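Local coordinates for protein beta-lactamase (Francisella tularensis subsp. tularensis, PDB 3P09) that probably hydrolyses the four-membered ring of beta-lactam antibiotics with water to give a substituted beta-amino acid, as a class A beta-lactamase, at residues Q235-N240 / K265-N270; G212-A217 / I273-A278; V65-L70 / P128-L133. One frame throughout, in Å; residues are numbered along the deposited sequence.

Contact 1 of 3, residues Q235-N240 / K265-N270; sequences QYAATN and KNAPSN
Tyr236 and Ala237 form the middle of a type I' beta turn, Gln235 to Ala238, which leads into strand 239-246. Lys265 to Ser269 run alongside this turn, in the loop between strand 253-260 and helix 271-289. Three hydrogen bonds join the two segments. Tyr236 N gives its proton to Lys265 O at 2.9 Å, nearly straight (167°). Ala237 N reaches Ala267 O at 2.9 Å in a more bent bond of 134°. The third uses a side chain: Asn270 N donates to Thr239 OG1. That hydroxyl also donates to Ala237 O at 2.7 Å, so one atom ties the turn to the loop. With chi1 at -44°, OG1 sits beside the backbone N of Thr239 and can reach both partners. Other polar groups are satisfied nearby. Tyr236 O accepts from Thr260 OG1, and Asn270 OD1 caps helix 271-289 through Ile273 N. Asn270 O is buried here without a partner in the model. The apolar contacts are small. Ala237 CB meets Ala267 CB at 3.8 Å. Lys265 lays its CA over one face of the Tyr236 ring, 3.7 Å from the centroid, a CH-pi contact. From there its side chain, CG anti to the backbone N and extended, runs out past the phenol. Gln235 OE1 lies 3.2 Å from Lys265 CE. Beyond the phenol, a water in the plane of the tyrosine ring is hydrogen-bonded to Tyr236 OH at 2.6 Å and accepts a weak bond from Lys265 NZ.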
loop_
_atom_site.group_PDB
_atom_site.type_symbol
_atom_site.label_atom_id
_atom_site.label_comp_id
_atom_site.label_asym_id
_atom_site.label_seq_id
_atom_site.Cartn_x
_atom_site.Cartn_y
_atom_site.Cartn_z
ATOM N N GLN A 235 -7.987 12.905 5.292
ATOM C CA GLN A 235 -8.573 13.223 6.585
ATOM C C GLN A 235 -7.817 12.477 7.678
ATOM O O GLN A 235 -7.097 11.524 7.389
ATOM C CB GLN A 235 -10.057 12.873 6.615
ATOM C CG GLN A 235 -10.371 11.449 6.221
ATOM C CD GLN A 235 -11.753 11.010 6.681
ATOM O OE1 GLN A 235 -12.723 11.766 6.597
ATOM N NE2 GLN A 235 -11.841 9.778 7.182
ATOM N N TYR A 236 -7.991 12.924 8.920
ATOM C CA TYR A 236 -7.293 12.361 10.080
ATOM C C TYR A 236 -5.790 12.249 9.846
ATOM O O TYR A 236 -5.143 11.306 10.323
ATOM C CB TYR A 236 -7.887 11.007 10.482
ATOM C CG TYR A 236 -9.320 11.105 10.939
ATOM C CD1 TYR A 236 -9.650 11.734 12.139
ATOM C CD2 TYR A 236 -10.350 10.576 10.168
ATOM C CE1 TYR A 236 -10.971 11.832 12.558
ATOM C CE2 TYR A 236 -11.672 10.669 10.580
ATOM C CZ TYR A 236 -11.977 11.295 11.769
ATOM O OH TYR A 236 -13.293 11.376 12.170
ATOM N N ALA A 237 -5.249 13.219 9.113
ATOM C CA ALA A 237 -3.826 13.264 8.776
ATOM C C ALA A 237 -3.297 11.926 8.254
ATOM O O ALA A 237 -2.095 11.678 8.300
ATOM C CB ALA A 237 -3.013 13.719 9.992
ATOM N N ALA A 238 -4.182 11.067 7.746
ATOM C CA ALA A 238 -3.780 9.692 7.423
ATOM C C ALA A 238 -2.784 9.672 6.280
ATOM O O ALA A 238 -3.095 10.078 5.155
ATOM C CB ALA A 238 -5.000 8.811 7.099
ATOM N N THR A 239 -1.585 9.190 6.578
ATOM C CA THR A 239 -0.485 9.215 5.616
ATOM C C THR A 239 0.267 7.899 5.749
ATOM O O THR A 239 0.793 7.602 6.822
ATOM C CB THR A 239 0.482 10.383 5.941
ATOM O OG1 THR A 239 -0.265 11.572 6.252
ATOM C CG2 THR A 239 1.412 10.664 4.762
ATOM N N ASN A 240 0.294 7.094 4.682
ATOM C CA ASN A 240 0.873 5.747 4.772
ATOM C C ASN A 240 1.915 5.494 3.702
ATOM O O ASN A 240 1.880 6.091 2.626
ATOM C CB ASN A 240 -0.197 4.643 4.621
ATOM C CG ASN A 240 -1.335 4.752 5.621
ATOM O OD1 ASN A 240 -1.184 5.271 6.721
ATOM N ND2 ASN A 240 -2.486 4.218 5.238
ATOM N N LYS A 265 -10.121 15.321 12.532
ATOM C CA LYS A 265 -10.564 14.906 11.208
ATOM C C LYS A 265 -9.957 15.766 10.119
ATOM O O LYS A 265 -9.611 15.277 9.039
ATOM C CB LYS A 265 -12.089 14.948 11.103
ATOM C CG LYS A 265 -12.602 14.404 9.784
ATOM C CD LYS A 265 -14.126 14.285 9.785
ATOM C CE LYS A 265 -14.608 13.563 8.536
ATOM N NZ LYS A 265 -16.078 13.372 8.544
ATOM N N ASN A 266 -9.827 17.056 10.396
ATOM C CA ASN A 266 -9.344 17.966 9.370
ATOM C C ASN A 266 -7.831 18.119 9.282
ATOM O O ASN A 266 -7.342 18.883 8.454
ATOM C CB ASN A 266 -10.009 19.339 9.518
ATOM C CG ASN A 266 -11.488 19.289 9.230
ATOM O OD1 ASN A 266 -11.939 18.491 8.406
ATOM N ND2 ASN A 266 -12.253 20.129 9.909
ATOM N N ALA A 267 -7.082 17.409 10.123
ATOM C CA ALA A 267 -5.622 17.525 10.050
ATOM C C ALA A 267 -5.114 17.007 8.700
ATOM O O ALA A 267 -5.544 15.953 8.228
ATOM C CB ALA A 267 -4.949 16.793 11.212
ATOM N N PRO A 268 -4.197 17.754 8.072
ATOM C CA PRO A 268 -3.676 17.392 6.751
ATOM C C PRO A 268 -2.622 16.288 6.835
ATOM O O PRO A 268 -2.108 16.001 7.913
ATOM C CB PRO A 268 -3.041 18.696 6.265
ATOM C CG PRO A 268 -2.623 19.383 7.499
ATOM C CD PRO A 268 -3.660 19.044 8.543
ATOM N N SER A 269 -2.310 15.675 5.702
ATOM C CA SER A 269 -1.294 14.622 5.657
ATOM C C SER A 269 0.064 15.115 6.178
ATOM O O SER A 269 0.360 16.317 6.159
ATOM C CB SER A 269 -1.144 14.103 4.229
ATOM O OG SER A 269 -0.628 15.127 3.397
ATOM N N ASN A 270 0.891 14.182 6.632
ATOM C CA ASN A 270 2.184 14.523 7.203
ATOM C C ASN A 270 3.240 13.551 6.698
ATOM O O ASN A 270 3.380 12.459 7.232
ATOM C CB ASN A 270 2.102 14.465 8.737
ATOM C CG ASN A 270 3.417 14.830 9.413
ATOM O OD1 ASN A 270 4.477 14.842 8.781
ATOM N ND2 ASN A 270 3.351 15.127 10.704
HETATM O O HOH W 1 -15.297 11.013 10.475
#

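Contact 2 of 3, residues G212-A217 / I273-A278; sequences GANRIA and IIQQAA
Gln275 reaches from helix 271-289 to the loop ahead of strand 225-232 and donates from NE2 to Asn214 O at 2.9 Å. The bond is fairly straight, 161°, and the acceptor lies almost in the amide plane of the glutamine. Gln275 CG also rests 3.3 Å from Asn214 O. The carbonyl is thus met by both the methylene and the amide of one extended side chain. Asn214 is the third residue of a type I turn, Gly212 to Arg215, closed by Arg215 N to Gly212 O. Beyond this bond the contact is apolar. Ile274 CG2, anti to its own backbone N, touches Arg215 CB at 3.9 Å. The same methyl is 4.3 Å from Ile216 CG1. One turn further along the helix, Ala278 CB packs on Ile216 CA at 3.9 Å. Ile274 and Ile216 both also lean on Ile257 of strand 253-260. Ile216 N is hydrogen-bonded to Asp241 OD2, which positions the loop. From CB the Arg215 side chain runs extended past Thr239 and Asp241 of strand 239-246. Its NE forms a salt bridge with Glu271, NH1 is hydrogen-bonded to Gly231 O and Asn240 O, and NH2 to Thr232 OG1. Gly231 probably ends the KTG-type motif that begins at Lys229. The Arg215 side chain is about 4 Å from a bound sulfate, probably from the crystallisation liquor. Four partners fix the rotation of the guanidinium. Glu271 would partly offset its charge, yet the nearby sulfate is consistent with a pocket that accepts an anion.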
loop_
_atom_site.group_PDB
_atom_site.type_symbol
_atom_site.label_atom_id
_atom_site.label_comp_id
_atom_site.label_asym_id
_atom_site.label_seq_id
_atom_site.Cartn_x
_atom_site.Cartn_y
_atom_site.Cartn_z
ATOM N N GLY A 212 5.729 7.740 -3.713
ATOM C CA GLY A 212 6.369 7.724 -2.408
ATOM C C GLY A 212 7.758 8.339 -2.333
ATOM O O GLY A 212 8.503 8.074 -1.398
ATOM N N ALA A 213 8.118 9.176 -3.298
ATOM C CA ALA A 213 9.447 9.788 -3.276
ATOM C C ALA A 213 9.741 10.554 -1.979
ATOM O O ALA A 213 10.893 10.659 -1.560
ATOM C CB ALA A 213 9.651 10.702 -4.499
ATOM N N ASN A 214 8.706 11.092 -1.343
ATOM C CA ASN A 214 8.909 11.906 -0.149
ATOM C C ASN A 214 8.508 11.178 1.127
ATOM O O ASN A 214 8.269 11.799 2.171
ATOM C CB ASN A 214 8.176 13.240 -0.272
ATOM C CG ASN A 214 8.850 14.178 -1.253
ATOM O OD1 ASN A 214 9.974 14.619 -1.023
ATOM N ND2 ASN A 214 8.173 14.485 -2.351
ATOM N N ARG A 215 8.434 9.855 1.038
ATOM C CA ARG A 215 8.092 9.054 2.203
ATOM C C ARG A 215 9.241 8.121 2.559
ATOM O O ARG A 215 10.336 8.599 2.821
ATOM C CB ARG A 215 6.732 8.381 2.015
ATOM C CG ARG A 215 5.651 9.466 1.885
ATOM C CD ARG A 215 4.237 8.930 1.703
ATOM N NE ARG A 215 3.333 10.038 1.435
ATOM C CZ ARG A 215 2.007 9.966 1.444
ATOM N NH1 ARG A 215 1.385 8.820 1.721
ATOM N NH2 ARG A 215 1.300 11.060 1.185
ATOM N N ILE A 216 9.029 6.817 2.569
ATOM C CA ILE A 216 10.119 5.920 2.979
ATOM C C ILE A 216 11.382 6.106 2.133
ATOM O O ILE A 216 12.506 6.174 2.664
ATOM C CB ILE A 216 9.676 4.444 2.929
ATOM C CG1 ILE A 216 8.675 4.159 4.059
ATOM C CG2 ILE A 216 10.878 3.527 3.018
ATOM C CD1 ILE A 216 7.971 2.799 3.966
ATOM N N ALA A 217 11.198 6.177 0.818
ATOM C CA ALA A 217 12.318 6.283 -0.109
ATOM C C ALA A 217 13.229 7.459 0.219
ATOM O O ALA A 217 14.446 7.390 0.025
ATOM C CB ALA A 217 11.813 6.387 -1.556
ATOM N N ILE A 273 6.821 13.043 9.118
ATOM C CA ILE A 273 6.925 12.046 10.168
ATOM C C ILE A 273 7.318 10.677 9.597
ATOM O O ILE A 273 8.101 9.946 10.206
ATOM C CB ILE A 273 5.662 11.947 11.023
ATOM C CG1 ILE A 273 5.985 11.241 12.342
ATOM C CG2 ILE A 273 4.528 11.224 10.272
ATOM C CD1 ILE A 273 4.784 11.110 13.270
ATOM N N ILE A 274 6.786 10.345 8.423
ATOM C CA ILE A 274 7.186 9.134 7.741
ATOM C C ILE A 274 8.689 9.200 7.428
ATOM O O ILE A 274 9.423 8.230 7.643
ATOM C CB ILE A 274 6.400 8.918 6.418
ATOM C CG1 ILE A 274 4.897 9.073 6.644
ATOM C CG2 ILE A 274 6.722 7.547 5.825
ATOM C CD1 ILE A 274 4.311 8.040 7.552
ATOM N N GLN A 275 9.150 10.340 6.927
ATOM C CA GLN A 275 10.571 10.478 6.615
ATOM C C GLN A 275 11.428 10.195 7.838
ATOM O O GLN A 275 12.433 9.478 7.772
ATOM C CB GLN A 275 10.879 11.877 6.092
ATOM C CG GLN A 275 10.155 12.205 4.814
ATOM C CD GLN A 275 10.303 13.655 4.449
ATOM O OE1 GLN A 275 10.902 14.428 5.195
ATOM N NE2 GLN A 275 9.758 14.040 3.301
ATOM N N GLN A 276 11.027 10.758 8.964
ATOM C CA GLN A 276 11.843 10.663 10.160
ATOM C C GLN A 276 11.811 9.248 10.742
ATOM O O GLN A 276 12.844 8.721 11.162
ATOM C CB GLN A 276 11.418 11.729 11.172
ATOM C CG GLN A 276 11.780 13.145 10.711
ATOM C CD GLN A 276 11.014 14.217 11.462
ATOM O OE1 GLN A 276 10.917 14.186 12.689
ATOM N NE2 GLN A 276 10.454 15.168 10.724
ATOM N N ALA A 277 10.632 8.634 10.744
ATOM C CA ALA A 277 10.503 7.253 11.185
ATOM C C ALA A 277 11.344 6.339 10.307
ATOM O O ALA A 277 12.041 5.457 10.810
ATOM C CB ALA A 277 9.050 6.811 11.170
ATOM N N ALA A 278 11.284 6.556 8.995
ATOM C CA ALA A 278 12.047 5.729 8.054
ATOM C C ALA A 278 13.548 5.881 8.255
ATOM O O ALA A 278 14.312 4.945 8.032
ATOM C CB ALA A 278 11.663 6.058 6.606
#

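Contact 3 of 3, residues V65-L70 / P128-L133; sequences VFKFLL and PASNIL
The SxxK motif of class A beta-lactamases, here probably Ser64 and Lys67, stands at the start of helix 66-80, and Lys67 runs past Ser130 of helix 127-137. The short helical segments cross at 41° with axes 10.6 Å apart. The lysine is extended beyond CG, and the serine hydroxyl lies alongside its methylenes. Ser130 OG is 3.2 Å from Lys67 CG and 3.1 Å from Lys67 CE. Lys67 NZ lies beyond it, 4.0 Å from Ser130 OG, and is not bonded to it. Instead NZ is hydrogen-bonded to Ser125 O and to Ser64 OG, and has a long, weak ion pair with Glu161 OE2. The Ser130 hydroxyl is hydrogen-bonded to Asp126 O, just ahead of the helix. The Phe66 ring completes this side: Lys67 CG lies over one face, toward the rim, and Ser130 CB approaches its CZ obliquely at 4.3 Å. One turn on, Leu70 carries the rest. Its CG is anti to the backbone N (chi1 173°), which sends the branch toward the other helix. There CD2 abuts both Ser130 O, at 3.3 Å, and Leu133 CB, at 3.7 Å. No hydrogen bond crosses between the segments. The lysine therefore meets Ser130 through its methylenes, while its amine is bonded to Ser125 and Ser64, and this probably helps to position a group likely to take part in catalysis.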
loop_
_atom_site.group_PDB
_atom_site.type_symbol
_atom_site.label_atom_id
_atom_site.label_comp_id
_atom_site.label_asym_id
_atom_site.label_seq_id
_atom_site.Cartn_x
_atom_site.Cartn_y
_atom_site.Cartn_z
ATOM N N VAL A 65 -3.537 2.449 0.086
ATOM C CA VAL A 65 -2.684 1.265 0.217
ATOM C C VAL A 65 -3.422 -0.023 -0.212
ATOM O O VAL A 65 -2.808 -0.982 -0.681
ATOM C CB VAL A 65 -2.119 1.135 1.644
ATOM C CG1 VAL A 65 -1.341 -0.173 1.805
ATOM C CG2 VAL A 65 -1.211 2.326 1.953
ATOM N N PHE A 66 -4.741 -0.043 -0.056
ATOM C CA PHE A 66 -5.509 -1.226 -0.441
ATOM C C PHE A 66 -5.213 -1.604 -1.897
ATOM O O PHE A 66 -5.390 -2.750 -2.296
ATOM C CB PHE A 66 -7.020 -1.005 -0.225
ATOM C CG PHE A 66 -7.742 -0.432 -1.420
ATOM C CD1 PHE A 66 -7.769 0.939 -1.645
ATOM C CD2 PHE A 66 -8.417 -1.267 -2.307
ATOM C CE1 PHE A 66 -8.439 1.462 -2.742
ATOM C CE2 PHE A 66 -9.077 -0.753 -3.404
ATOM C CZ PHE A 66 -9.088 0.615 -3.626
ATOM N N LYS A 67 -4.755 -0.643 -2.698
ATOM C CA LYS A 67 -4.562 -0.937 -4.121
ATOM C C LYS A 67 -3.526 -2.045 -4.392
ATOM O O LYS A 67 -3.603 -2.713 -5.419
ATOM C CB LYS A 67 -4.259 0.347 -4.918
ATOM C CG LYS A 67 -5.473 1.285 -4.971
ATOM C CD LYS A 67 -5.098 2.715 -5.365
ATOM C CE LYS A 67 -6.348 3.609 -5.321
ATOM N NZ LYS A 67 -6.000 5.038 -5.585
ATOM N N PHE A 68 -2.569 -2.259 -3.488
ATOM C CA PHE A 68 -1.623 -3.356 -3.727
ATOM C C PHE A 68 -2.233 -4.723 -3.415
ATOM O O PHE A 68 -1.876 -5.729 -4.034
ATOM C CB PHE A 68 -0.241 -3.138 -3.055
ATOM C CG PHE A 68 -0.143 -3.617 -1.612
ATOM C CD1 PHE A 68 -0.088 -4.978 -1.305
ATOM C CD2 PHE A 68 -0.039 -2.692 -0.574
ATOM C CE1 PHE A 68 0.032 -5.412 0.015
ATOM C CE2 PHE A 68 0.074 -3.117 0.764
ATOM C CZ PHE A 68 0.112 -4.480 1.049
ATOM N N LEU A 69 -3.171 -4.758 -2.475
ATOM C CA LEU A 69 -3.929 -5.988 -2.210
ATOM C C LEU A 69 -4.792 -6.360 -3.410
ATOM O O LEU A 69 -4.918 -7.533 -3.785
ATOM C CB LEU A 69 -4.833 -5.790 -0.998
ATOM C CG LEU A 69 -4.076 -5.536 0.298
ATOM C CD1 LEU A 69 -5.069 -5.194 1.432
ATOM C CD2 LEU A 69 -3.262 -6.758 0.657
ATOM N N LEU A 70 -5.396 -5.339 -3.998
ATOM C CA LEU A 70 -6.250 -5.504 -5.170
ATOM C C LEU A 70 -5.452 -6.062 -6.342
ATOM O O LEU A 70 -5.893 -6.981 -7.026
ATOM C CB LEU A 70 -6.859 -4.152 -5.547
ATOM C CG LEU A 70 -7.648 -4.080 -6.857
ATOM C CD1 LEU A 70 -8.807 -5.082 -6.854
ATOM C CD2 LEU A 70 -8.147 -2.663 -7.149
ATOM N N PRO A 128 -9.672 5.640 -10.911
ATOM C CA PRO A 128 -10.557 4.909 -11.818
ATOM C C PRO A 128 -10.013 3.530 -12.158
ATOM O O PRO A 128 -10.805 2.603 -12.286
ATOM C CB PRO A 128 -10.589 5.794 -13.052
ATOM C CG PRO A 128 -10.364 7.186 -12.502
ATOM C CD PRO A 128 -9.366 6.993 -11.397
ATOM N N ALA A 129 -8.699 3.410 -12.328
ATOM C CA ALA A 129 -8.092 2.122 -12.622
ATOM C C ALA A 129 -8.449 1.117 -11.530
ATOM O O ALA A 129 -8.810 -0.033 -11.822
ATOM C CB ALA A 129 -6.572 2.262 -12.762
ATOM N N SER A 130 -8.358 1.563 -10.280
ATOM C CA SER A 130 -8.649 0.713 -9.128
ATOM C C SER A 130 -10.090 0.249 -9.126
ATOM O O SER A 130 -10.372 -0.918 -8.869
ATOM C CB SER A 130 -8.395 1.468 -7.820
ATOM O OG SER A 130 -7.039 1.831 -7.727
ATOM N N ASN A 131 -11.015 1.170 -9.379
ATOM C CA ASN A 131 -12.429 0.792 -9.358
ATOM C C ASN A 131 -12.738 -0.209 -10.475
ATOM O O ASN A 131 -13.529 -1.131 -10.292
ATOM C CB ASN A 131 -13.345 2.029 -9.451
ATOM C CG ASN A 131 -13.385 2.837 -8.149
ATOM O OD1 ASN A 131 -12.794 2.449 -7.143
ATOM N ND2 ASN A 131 -14.082 3.967 -8.175
ATOM N N ILE A 132 -12.107 -0.026 -11.631
ATOM C CA ILE A 132 -12.269 -0.964 -12.747
ATOM C C ILE A 132 -11.784 -2.362 -12.353
ATOM O O ILE A 132 -12.441 -3.367 -12.635
ATOM C CB ILE A 132 -11.515 -0.477 -14.005
ATOM C CG1 ILE A 132 -12.206 0.768 -14.586
ATOM C CG2 ILE A 132 -11.421 -1.594 -15.049
ATOM C CD1 ILE A 132 -11.413 1.470 -15.646
ATOM N N LEU A 133 -10.641 -2.425 -11.676
ATOM C CA LEU A 133 -10.075 -3.711 -11.286
ATOM C C LEU A 133 -10.970 -4.443 -10.297
ATOM O O LEU A 133 -11.160 -5.660 -10.409
ATOM C CB LEU A 133 -8.670 -3.532 -10.703
ATOM C CG LEU A 133 -7.601 -3.140 -11.739
ATOM C CD1 LEU A 133 -6.299 -2.849 -11.057
ATOM C CD2 LEU A 133 -7.403 -4.249 -12.786
#

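Contact 1 is the most peripheral of the three, partly buried at one end of the five-stranded sheet. Contacts 2 and 3 are buried and lie on opposite sides of the chain's centre. Contacts 1 and 2 share the route into helix 271-289: contact 1 holds the loop before it and its N-cap, contact 2 its early turns. They also touch, through Arg215 NH1 and Asn240 O. Contact 3 belongs to the helical part and meets contact 1 where Val65 packs on Asn240. The chemistry follows place: contact 1 rests largely on backbone donors, contact 2 on one hydrogen bond from a side-chain amide, beside apolar packing, and contact 3 has no hydrogen bond across it.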